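Local coordinates for protein DMATS type aromatic prenyltransferase (Streptomyces coelicolor, PDB 6ZS0) that probably transfers a dimethylallyl group to carbon 5 of the indole ring of tryptophan, as an aromatic prenyltransferase with the ABBA-barrel fold, at residues A[3-6]-A[7-10]; A[88-91]-A[92-95]; A[211-214]-A[215-218]; A[284-287]-A[288-292]. All blocks are in the same frame, centred on the assembly; numbering follows the deposited sequence.

Contact 1 of 4, residues A[3-6]-A[7-10]; sequences ASTL and GSFT
S8 turns its hydroxyl back over the backbone of T5, where OG accepts the amide hydrogen of T5 N at 2.9 Å; an N-H...O angle of 175° makes this bond almost straight. T5 answers in kind. Its OG1 accepts from S8 N at 3.0 Å, and these two reciprocal side-chain-to-backbone bonds define a capping box at the start of helix 6-20, with T5 as the N-cap. Both hydroxyls sit between their own backbone N and carbonyl carbon (chi1 59° for T5, 71° for S8), which turns each oxygen toward the other residue's amide. OG1 of T5 also has a weak hydrogen bond to the carbonyl of A43, in the loop that follows helix 25-39. Water 1 bridges S4 OG and S8 OG, at 2.8 Å from the latter, and so ties the residue ahead of the cap to the first turn.

The helical pattern begins at once: F9 N donates to T5 O at 2.9 Å. The CB of F9 lies against that same oxygen, but with CG anti to the backbone N the ring is carried away from the turn, toward L47 and S345. L6, buried against L47 and Y348, contributes its carbonyl to the contact. L6 O takes two donors from T10, the backbone N at 3.0 Å and the hydroxyl OG1 at 2.8 Å, and they reach it from opposite faces of the carbonyl plane.

Contact 2 of 4, residues A[88-91]-A[92-95]; sequences ATSL and ADNG
A chi1 of 72° places S90 OG between its own backbone N and carbonyl carbon, facing the amide of D93, while N94, with CG anti to the backbone N (chi1 179°), carries its amide away from the loop, to where a water can link ND2 with A88 O. The serine hydroxyl accepts from D93 N at 3.1 Å with an N-H...O angle of 158°. Around that bond the CB of D93 closes to 3.5 Å from S90 OG, and the methyl of A92 approaches the hydroxyl from another direction.

This is the N-cap of helix 91-109, which S90 immediately precedes in the loop leaving barrel strand 77-82. The first regular helical bonds follow directly: N94 N donates to S90 O at 2.9 Å, and G95 N to L91 O at the same length. S90 therefore serves the first turn twice, by its side chain and by its carbonyl. Losing the hydroxyl to an alanine here is likely to leave D93 N without its capping acceptor and the loop less firmly held to the helix start.

Two residues ahead of the cap, the methyl of A88 lies on the backbone between D93 and N94, its CB 3.4 Å from N94 N. Water 2 adds a polar bridge beside it, donating to A88 O at 3.0 Å and accepting from N94 ND2 at 2.9 Å. The side chain of N94 also touches E83, and L91 turns away from the turn onto P128 and A133.

Contact 3 of 4, residues A[211-214]-A[215-218]; sequences NLTA and GRAA
T213 OG1 accepts from R216 N at 3.1 Å, the N-cap bond that opens the short helix 214-217 after barrel strand 202-209. With a valine in its place the capping oxygen is gone, which is likely to leave R216 N without its acceptor and the start of the helix less firmly fixed. Two main-chain bonds continue the turn, A217 N to T213 O at 2.9 Å and A218 N to A214 O at 3.1 Å.

The apolar part falls to L212, whose CD2 meets the CB of A217 at 3.9 Å; both residues also pack on L273 of strand 270-275, and L212 and A214 touch F236 of helix 229-240.

The arginine side chain reaches back past the cap. With its chain bent at chi3 (-52°), the guanidinium of R216 lies with one face under T213 OG1, which stands 4.0 Å above its centre. At the guanidinium edge, NH1 of R216 donates to N211 O at 3.0 Å; the oxygen lies near the guanidinium plane, but the donor stands 44° out of the carbonyl plane. Water 3 bridges the same N211 O to R216 NH2.

Contact 4 of 4, residues A[284-287]-A[288-292]; sequences DGEA and LARAS
E286 and R290, one helical turn apart, run side by side and point the same way, each with CG anti to its carbonyl carbon (chi1 -72° and -67°). Both chains are extended beyond CG, and the carboxylate and guanidinium planes differ by 29°. Yet the pairing is loose: E286 OE1 is 3.9 Å from R290 NH2 and lies well out of the guanidinium plane, so this long salt bridge rests on charge alone. The stronger polar partners of both groups lie elsewhere. OE2 of E286 forms a salt bridge with R282, while R290 donates from NH1 to A239 O and from NH2 to Y280 O.

The rest is regular alpha-helix. R290 N donates to E286 O at 3.0 Å, and the CG of R290 passes 3.4 Å from the same oxygen. L288 N bonds to D284 O at 2.9 Å, with the leucine CB against that carbonyl. S292 OG adds a 2.9 Å bond to L288 O, which also accepts from S292 N on the opposite face of its plane.

D284 ties the start of helix 284-297, one of the helices outside the barrel, to R315 and to the backbone of L323 and I324. Beyond it the helix beds A287, L288 and A291 on strand 324-332 of the ten-stranded antiparallel barrel, while L288, A291 and S292 meet helix 303-312.

Along the chain the four contacts come in series, none nesting within or crossing another, and each is local to one short run of chain. Contact 1 starts helix 6-20 behind the N-terminal tail. Contact 2 closes the loop that leads from strand 77-82 into helix 91-109, and contact 3 the one from strand 202-209 into helix 214-217; contact 4 lies within helix 284-297, between strands 270-275 and 324-332. Contacts 2 and 3 thus lie where the chain passes from a barrel strand into a helix, whereas contact 4 lies within such a helix. Contacts 1 and 3, with centres about 40 Å apart, lie on opposite sides of the chain's centre, as do contacts 2 and 4, and no two touch.

Contact 1 of 4, residues A[3-6]-A[7-10]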
loop_
_atom_site.group_PDB
_atom_site.type_symbol
_atom_site.label_atom_id
_atom_site.label_comp_id
_atom_site.label_asym_id
_atom_site.label_seq_id
_atom_site.Cartn_x
_atom_site.Cartn_y
_atom_site.Cartn_z
ATOM N N ALA A 3 -12.311 -5.509 26.017
ATOM C CA ALA A 3 -12.052 -6.395 24.866
ATOM C C ALA A 3 -11.399 -5.579 23.751
ATOM O O ALA A 3 -11.775 -4.405 23.566
ATOM C CB ALA A 3 -13.337 -7.041 24.409
ATOM N N SER A 4 -10.481 -6.184 23.017
ATOM C CA SER A 4 -9.749 -5.525 21.913
ATOM C C SER A 4 -10.716 -5.260 20.761
ATOM O O SER A 4 -11.600 -6.100 20.481
ATOM C CB SER A 4 -8.580 -6.347 21.468
ATOM O OG SER A 4 -7.630 -6.427 22.524
ATOM N N THR A 5 -10.564 -4.111 20.136
ATOM C CA THR A 5 -11.372 -3.687 18.975
ATOM C C THR A 5 -10.432 -3.517 17.789
ATOM O O THR A 5 -9.206 -3.455 17.973
ATOM C CB THR A 5 -12.159 -2.406 19.261
ATOM O OG1 THR A 5 -11.226 -1.369 19.591
ATOM C CG2 THR A 5 -13.161 -2.574 20.386
ATOM N N LEU A 6 -10.980 -3.387 16.621
ATOM C CA LEU A 6 -10.142 -3.048 15.460
ATOM C C LEU A 6 -9.396 -1.759 15.762
ATOM O O LEU A 6 -8.193 -1.686 15.444
ATOM C CB LEU A 6 -11.005 -2.881 14.210
ATOM C CG LEU A 6 -11.209 -4.143 13.395
ATOM C CD1 LEU A 6 -12.160 -3.858 12.250
ATOM C CD2 LEU A 6 -9.869 -4.709 12.882
ATOM N N GLY A 7 -10.072 -0.756 16.348
ATOM C CA GLY A 7 -9.435 0.536 16.668
ATOM C C GLY A 7 -8.332 0.411 17.708
ATOM O O GLY A 7 -7.253 0.984 17.507
ATOM N N SER A 8 -8.562 -0.304 18.809
ATOM C CA SER A 8 -7.558 -0.406 19.890
ATOM C C SER A 8 -6.364 -1.193 19.365
ATOM O O SER A 8 -5.210 -0.822 19.656
ATOM C CB SER A 8 -8.121 -0.995 21.152
ATOM O OG SER A 8 -8.394 -2.383 21.033
ATOM N N PHE A 9 -6.605 -2.249 18.597
ATOM C CA PHE A 9 -5.541 -3.161 18.142
ATOM C C PHE A 9 -4.688 -2.459 17.080
ATOM O O PHE A 9 -3.444 -2.425 17.215
ATOM C CB PHE A 9 -6.135 -4.471 17.627
ATOM C CG PHE A 9 -5.100 -5.442 17.131
ATOM C CD1 PHE A 9 -4.724 -5.464 15.799
ATOM C CD2 PHE A 9 -4.509 -6.349 17.995
ATOM C CE1 PHE A 9 -3.777 -6.372 15.338
ATOM C CE2 PHE A 9 -3.571 -7.257 17.527
ATOM C CZ PHE A 9 -3.205 -7.268 16.204
ATOM N N THR A 10 -5.305 -1.904 16.046
ATOM C CA THR A 10 -4.549 -1.248 14.933
ATOM C C THR A 10 -3.942 0.051 15.450
ATOM O O THR A 10 -2.871 0.424 14.974
ATOM C CB THR A 10 -5.406 -1.041 13.685
ATOM O OG1 THR A 10 -6.482 -0.125 13.938
ATOM C CG2 THR A 10 -5.921 -2.353 13.128
HETATM O O HOH W 1 -6.153 -4.027 21.593
#

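Contact 2 of 4, residues A[88-91]-A[92-95]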
loop_
_atom_site.group_PDB
_atom_site.type_symbol
_atom_site.label_atom_id
_atom_site.label_comp_id
_atom_site.label_asym_id
_atom_site.label_seq_id
_atom_site.Cartn_x
_atom_site.Cartn_y
_atom_site.Cartn_z
ATOM N N ALA A 88 -19.567 -0.836 5.497
ATOM C CA ALA A 88 -20.775 -0.418 4.736
ATOM C C ALA A 88 -21.476 -1.676 4.196
ATOM O O ALA A 88 -20.812 -2.701 3.977
ATOM C CB ALA A 88 -20.430 0.566 3.646
ATOM N N THR A 89 -22.783 -1.604 3.962
ATOM C CA THR A 89 -23.593 -2.776 3.550
ATOM C C THR A 89 -23.537 -2.968 2.035
ATOM O O THR A 89 -24.063 -3.989 1.544
ATOM C CB THR A 89 -25.037 -2.660 4.048
ATOM O OG1 THR A 89 -25.597 -1.411 3.637
ATOM C CG2 THR A 89 -25.100 -2.742 5.552
ATOM N N SER A 90 -22.907 -2.053 1.304
ATOM C CA SER A 90 -22.770 -2.135 -0.158
ATOM C C SER A 90 -21.463 -1.468 -0.573
ATOM O O SER A 90 -20.960 -0.593 0.159
ATOM C CB SER A 90 -23.951 -1.498 -0.856
ATOM O OG SER A 90 -23.928 -0.081 -0.733
ATOM N N LEU A 91 -20.920 -1.885 -1.690
ATOM C CA LEU A 91 -19.690 -1.269 -2.213
ATOM C C LEU A 91 -19.957 0.218 -2.543
ATOM O O LEU A 91 -19.041 1.064 -2.332
ATOM C CB LEU A 91 -19.224 -2.092 -3.399
ATOM C CG LEU A 91 -17.861 -1.761 -3.939
ATOM C CD1 LEU A 91 -16.809 -1.812 -2.827
ATOM C CD2 LEU A 91 -17.522 -2.729 -5.055
ATOM N N ALA A 92 -21.139 0.567 -3.025
ATOM C CA ALA A 92 -21.505 1.968 -3.274
ATOM C C ALA A 92 -21.416 2.769 -1.974
ATOM O O ALA A 92 -20.803 3.879 -1.989
ATOM C CB ALA A 92 -22.875 2.041 -3.880
ATOM N N ASP A 93 -21.961 2.263 -0.875
ATOM C CA ASP A 93 -21.919 3.031 0.393
ATOM C C ASP A 93 -20.495 2.995 0.956
ATOM O O ASP A 93 -20.103 3.953 1.611
ATOM C CB ASP A 93 -22.950 2.554 1.391
ATOM C CG ASP A 93 -24.340 3.100 1.104
ATOM O OD1 ASP A 93 -24.480 3.957 0.193
ATOM O OD2 ASP A 93 -25.241 2.701 1.822
ATOM N N ASN A 94 -19.736 1.939 0.667
ATOM C CA ASN A 94 -18.316 1.849 1.063
ATOM C C ASN A 94 -17.578 3.038 0.414
ATOM O O ASN A 94 -16.859 3.782 1.119
ATOM C CB ASN A 94 -17.767 0.484 0.650
ATOM C CG ASN A 94 -16.302 0.262 0.977
ATOM O OD1 ASN A 94 -15.452 1.117 0.713
ATOM N ND2 ASN A 94 -16.004 -0.887 1.553
ATOM N N GLY A 95 -17.761 3.210 -0.879
ATOM C CA GLY A 95 -17.164 4.339 -1.629
ATOM C C GLY A 95 -17.611 5.672 -1.063
ATOM O O GLY A 95 -16.759 6.569 -0.918
HETATM O O HOH W 2 -18.174 -2.573 2.514
#

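Contact 3 of 4, residues A[211-214]-A[215-218]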
loop_
_atom_site.group_PDB
_atom_site.type_symbol
_atom_site.label_atom_id
_atom_site.label_comp_id
_atom_site.label_asym_id
_atom_site.label_seq_id
_atom_site.Cartn_x
_atom_site.Cartn_y
_atom_site.Cartn_z
ATOM N N ASN A 211 3.039 -13.895 -13.716
ATOM C CA ASN A 211 4.202 -14.763 -14.044
ATOM C C ASN A 211 5.360 -13.858 -14.459
ATOM O O ASN A 211 6.022 -14.104 -15.497
ATOM C CB ASN A 211 3.852 -15.787 -15.123
ATOM C CG ASN A 211 2.653 -16.619 -14.733
ATOM O OD1 ASN A 211 2.588 -17.151 -13.623
ATOM N ND2 ASN A 211 1.695 -16.733 -15.630
ATOM N N LEU A 212 5.582 -12.795 -13.714
ATOM C CA LEU A 212 6.685 -11.861 -14.042
ATOM C C LEU A 212 8.034 -12.565 -13.940
ATOM O O LEU A 212 8.263 -13.351 -13.013
ATOM C CB LEU A 212 6.644 -10.659 -13.092
ATOM C CG LEU A 212 7.599 -9.503 -13.388
ATOM C CD1 LEU A 212 7.318 -8.808 -14.716
ATOM C CD2 LEU A 212 7.522 -8.504 -12.265
ATOM N N THR A 213 8.924 -12.258 -14.891
ATOM C CA THR A 213 10.327 -12.706 -14.880
ATOM C C THR A 213 11.258 -11.534 -14.613
ATOM O O THR A 213 10.851 -10.365 -14.755
ATOM C CB THR A 213 10.728 -13.311 -16.234
ATOM O OG1 THR A 213 10.589 -12.276 -17.214
ATOM C CG2 THR A 213 9.877 -14.507 -16.573
ATOM N N ALA A 214 12.479 -11.854 -14.219
ATOM C CA ALA A 214 13.488 -10.855 -13.873
ATOM C C ALA A 214 13.749 -9.977 -15.118
ATOM O O ALA A 214 13.787 -8.771 -14.983
ATOM C CB ALA A 214 14.729 -11.559 -13.387
ATOM N N GLY A 215 13.878 -10.588 -16.296
ATOM C CA GLY A 215 14.099 -9.859 -17.560
ATOM C C GLY A 215 12.949 -8.947 -17.913
ATOM O O GLY A 215 13.194 -7.821 -18.351
ATOM N N ARG A 216 11.707 -9.413 -17.746
ATOM C CA ARG A 216 10.527 -8.596 -18.100
ATOM C C ARG A 216 10.456 -7.421 -17.113
ATOM O O ARG A 216 10.164 -6.282 -17.543
ATOM C CB ARG A 216 9.255 -9.439 -18.129
ATOM C CG ARG A 216 8.097 -8.725 -18.805
ATOM C CD ARG A 216 6.819 -9.533 -18.867
ATOM N NE ARG A 216 7.093 -10.850 -19.436
ATOM C CZ ARG A 216 6.932 -12.000 -18.811
ATOM N NH1 ARG A 216 6.358 -12.032 -17.615
ATOM N NH2 ARG A 216 7.296 -13.127 -19.400
ATOM N N ALA A 217 10.749 -7.689 -15.851
ATOM C CA ALA A 217 10.733 -6.689 -14.762
ATOM C C ALA A 217 11.706 -5.555 -15.113
ATOM O O ALA A 217 11.346 -4.400 -14.989
ATOM C CB ALA A 217 11.088 -7.353 -13.466
ATOM N N ALA A 218 12.875 -5.911 -15.622
ATOM C CA ALA A 218 13.927 -4.960 -16.066
ATOM C C ALA A 218 13.432 -4.053 -17.203
ATOM O O ALA A 218 14.031 -2.982 -17.395
ATOM C CB ALA A 218 15.131 -5.753 -16.490
HETATM O O HOH W 3 6.776 -15.805 -18.110
#

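Contact 4 of 4, residues A[284-287]-A[288-292]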
loop_
_atom_site.group_PDB
_atom_site.type_symbol
_atom_site.label_atom_id
_atom_site.label_comp_id
_atom_site.label_asym_id
_atom_site.label_seq_id
_atom_site.Cartn_x
_atom_site.Cartn_y
_atom_site.Cartn_z
ATOM N N ASP A 284 8.238 -15.462 8.061
ATOM C CA ASP A 284 8.651 -14.045 8.100
ATOM C C ASP A 284 10.123 -13.900 8.467
ATOM O O ASP A 284 10.699 -12.845 8.162
ATOM C CB ASP A 284 7.736 -13.249 9.030
ATOM C CG ASP A 284 6.453 -12.909 8.320
ATOM O OD1 ASP A 284 6.564 -12.226 7.275
ATOM O OD2 ASP A 284 5.384 -13.290 8.816
ATOM N N GLY A 285 10.751 -14.905 9.066
ATOM C CA GLY A 285 12.219 -14.844 9.264
ATOM C C GLY A 285 12.938 -14.720 7.925
ATOM O O GLY A 285 13.887 -13.903 7.794
ATOM N N GLU A 286 12.525 -15.517 6.946
ATOM C CA GLU A 286 13.078 -15.492 5.574
ATOM C C GLU A 286 12.725 -14.169 4.903
ATOM O O GLU A 286 13.576 -13.592 4.268
ATOM C CB GLU A 286 12.538 -16.653 4.758
ATOM C CG GLU A 286 13.097 -17.984 5.174
ATOM C CD GLU A 286 12.819 -19.093 4.176
ATOM O OE1 GLU A 286 12.037 -18.873 3.238
ATOM O OE2 GLU A 286 13.388 -20.187 4.347
ATOM N N ALA A 287 11.479 -13.703 5.028
ATOM C CA ALA A 287 11.091 -12.406 4.425
ATOM C C ALA A 287 11.978 -11.287 4.988
ATOM O O ALA A 287 12.417 -10.430 4.198
ATOM C CB ALA A 287 9.626 -12.154 4.634
ATOM N N LEU A 288 12.224 -11.295 6.307
ATOM C CA LEU A 288 13.037 -10.271 7.003
ATOM C C LEU A 288 14.480 -10.350 6.482
ATOM O O LEU A 288 15.083 -9.284 6.189
ATOM C CB LEU A 288 12.955 -10.470 8.524
ATOM C CG LEU A 288 13.416 -9.277 9.374
ATOM C CD1 LEU A 288 12.520 -8.067 9.170
ATOM C CD2 LEU A 288 13.429 -9.614 10.860
ATOM N N ALA A 289 15.001 -11.561 6.327
ATOM C CA ALA A 289 16.373 -11.779 5.827
ATOM C C ALA A 289 16.515 -11.183 4.407
ATOM O O ALA A 289 17.500 -10.430 4.145
ATOM C CB ALA A 289 16.702 -13.247 5.886
ATOM N N ARG A 290 15.550 -11.447 3.523
ATOM C CA ARG A 290 15.570 -10.918 2.137
ATOM C C ARG A 290 15.417 -9.404 2.164
ATOM O O ARG A 290 16.146 -8.719 1.456
ATOM C CB ARG A 290 14.450 -11.536 1.306
ATOM C CG ARG A 290 14.629 -13.021 1.069
ATOM C CD ARG A 290 13.536 -13.617 0.218
ATOM N NE ARG A 290 13.516 -15.065 0.258
ATOM C CZ ARG A 290 12.591 -15.814 -0.333
ATOM N NH1 ARG A 290 11.650 -15.249 -1.080
ATOM N NH2 ARG A 290 12.618 -17.124 -0.193
ATOM N N ALA A 291 14.499 -8.872 2.971
ATOM C CA ALA A 291 14.361 -7.408 3.090
ATOM C C ALA A 291 15.691 -6.793 3.524
ATOM O O ALA A 291 16.073 -5.715 2.982
ATOM C CB ALA A 291 13.278 -7.082 4.059
ATOM N N SER A 292 16.356 -7.425 4.486
ATOM C CA SER A 292 17.631 -6.910 5.049
ATOM C C SER A 292 18.690 -6.870 3.938
ATOM O O SER A 292 19.418 -5.874 3.851
ATOM C CB SER A 292 18.046 -7.714 6.241
ATOM O OG SER A 292 17.109 -7.578 7.297
#